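Local coordinates for protein DsbA-like disulfide oxidoreductase (Wolbachia endosymbiont of Drosophila melanogaster, PDB 6EEZ) that probably catalyses thiol-disulfide exchange as a homotrimeric disulfide isomerase of the DsbA type, through a CxxC pair in a thioredoxin fold, at residues 179-182 against 183-186. Numbering follows the deposited sequence.
Sequences RKKV and DELS
The Lys181 chain passes obliquely over Glu184 and Leu185, about one turn later in the same helix. Its CG sits anti to the backbone N (chi1 179°), and a bend at chi2 (71°) turns the rest forward, toward the C-terminal end. CE packs on Leu185 CD1 at 3.6 Å. NZ forms a salt bridge with Glu184 OE2, 3.4 Å away; the hydrogen bond within it is weak. The Glu184 chain runs extended beyond CG and brings OE2 beside the lysine end. NZ also forms a salt bridge with Asp166 and a hydrogen bond with Ser167 OG, so the ammonium is shared between the helix and the start of strand 167-170. Helix 175-185 is the last helix of the thioredoxin fold in this chain. Its buried Val182 faces Lys63 and Ile64, while Arg179 pairs with Asp61. Regular i to i+4 backbone bonds run through this turn, such as Glu184 N to Lys180 O at 2.9 Å. At the C-terminal end, the side chain of Ser186 folds back on the helix, and OG donates to Val182 O at 3.0 Å. The same carbonyl takes a weak bond from Ser186 N. Arg179 O also has two donors: Asp183 N at 2.9 Å and a water. That water donates to Asp183 OD1 as well, at 2.8 Å, and bridges carboxylate and carbonyl. Asp183 OD1 also forms a salt bridge with Lys63 NZ.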
loop_
_atom_site.group_PDB
_atom_site.type_symbol
_atom_site.label_atom_id
_atom_site.label_comp_id
_atom_site.label_asym_id
_atom_site.label_seq_id
_atom_site.Cartn_x
_atom_site.Cartn_y
_atom_site.Cartn_z
ATOM N N ARG A 179 7.464 -11.229 10.714
ATOM C CA ARG A 179 7.466 -12.659 10.368
ATOM C C ARG A 179 6.941 -13.550 11.503
ATOM O O ARG A 179 6.245 -14.531 11.251
ATOM C CB ARG A 179 8.881 -13.121 9.962
ATOM C CG ARG A 179 9.222 -12.832 8.499
ATOM C CD ARG A 179 10.621 -13.283 8.118
ATOM N NE ARG A 179 10.822 -13.239 6.662
ATOM C CZ ARG A 179 12.012 -13.281 6.062
ATOM N NH1 ARG A 179 13.117 -13.361 6.788
ATOM N NH2 ARG A 179 12.096 -13.223 4.738
ATOM N N LYS A 180 7.300 -13.212 12.735
ATOM C CA LYS A 180 6.831 -13.934 13.909
ATOM C C LYS A 180 5.307 -13.785 14.073
ATOM O O LYS A 180 4.614 -14.752 14.395
ATOM C CB LYS A 180 7.572 -13.432 15.160
ATOM C CG LYS A 180 7.082 -14.026 16.489
ATOM C CD LYS A 180 7.997 -13.676 17.671
ATOM C CE LYS A 180 7.247 -12.893 18.767
ATOM N NZ LYS A 180 7.968 -12.886 20.082
ATOM N N LYS A 181 4.786 -12.578 13.850
ATOM C CA LYS A 181 3.346 -12.365 13.923
ATOM C C LYS A 181 2.631 -13.164 12.848
ATOM O O LYS A 181 1.617 -13.803 13.115
ATOM C CB LYS A 181 2.999 -10.889 13.782
ATOM C CG LYS A 181 1.501 -10.599 13.825
ATOM C CD LYS A 181 0.892 -10.798 15.201
ATOM C CE LYS A 181 -0.613 -10.553 15.135
ATOM N NZ LYS A 181 -1.355 -10.487 16.439
ATOM N N VAL A 182 3.153 -13.127 11.629
ATOM C CA VAL A 182 2.602 -13.941 10.544
ATOM C C VAL A 182 2.603 -15.433 10.866
ATOM O O VAL A 182 1.662 -16.136 10.528
ATOM C CB VAL A 182 3.382 -13.740 9.245
ATOM C CG1 VAL A 182 3.027 -14.840 8.211
ATOM C CG2 VAL A 182 3.113 -12.374 8.689
ATOM N N ASP A 183 3.666 -15.926 11.486
ATOM C CA ASP A 183 3.769 -17.359 11.787
ATOM C C ASP A 183 2.818 -17.734 12.906
ATOM O O ASP A 183 2.172 -18.779 12.871
ATOM C CB ASP A 183 5.198 -17.746 12.185
ATOM C CG ASP A 183 6.081 -18.006 11.002
ATOM O OD1 ASP A 183 5.614 -17.807 9.858
ATOM O OD2 ASP A 183 7.243 -18.426 11.212
ATOM N N GLU A 184 2.776 -16.878 13.917
ATOM C CA GLU A 184 1.869 -17.040 15.036
ATOM C C GLU A 184 0.438 -17.185 14.524
ATOM O O GLU A 184 -0.296 -18.075 14.949
ATOM C CB GLU A 184 2.026 -15.844 15.979
ATOM C CG GLU A 184 0.905 -15.581 16.968
ATOM C CD GLU A 184 0.946 -14.152 17.494
ATOM O OE1 GLU A 184 2.047 -13.692 17.871
ATOM O OE2 GLU A 184 -0.113 -13.484 17.500
ATOM N N LEU A 185 0.060 -16.325 13.586
ATOM C CA LEU A 185 -1.275 -16.354 13.005
ATOM C C LEU A 185 -1.479 -17.510 12.016
ATOM O O LEU A 185 -2.608 -17.873 11.730
ATOM C CB LEU A 185 -1.563 -15.032 12.301
ATOM C CG LEU A 185 -1.659 -13.779 13.172
ATOM C CD1 LEU A 185 -1.731 -12.551 12.298
ATOM C CD2 LEU A 185 -2.862 -13.840 14.096
ATOM N N SER A 186 -0.405 -18.085 11.483
ATOM C CA SER A 186 -0.552 -19.212 10.563
ATOM C C SER A 186 -0.742 -20.487 11.364
ATOM O O SER A 186 -0.535 -21.568 10.838
ATOM C CB SER A 186 0.667 -19.354 9.618
ATOM O OG SER A 186 0.738 -18.283 8.678
HETATM O O HOH W 1 6.297 -15.535 8.463
#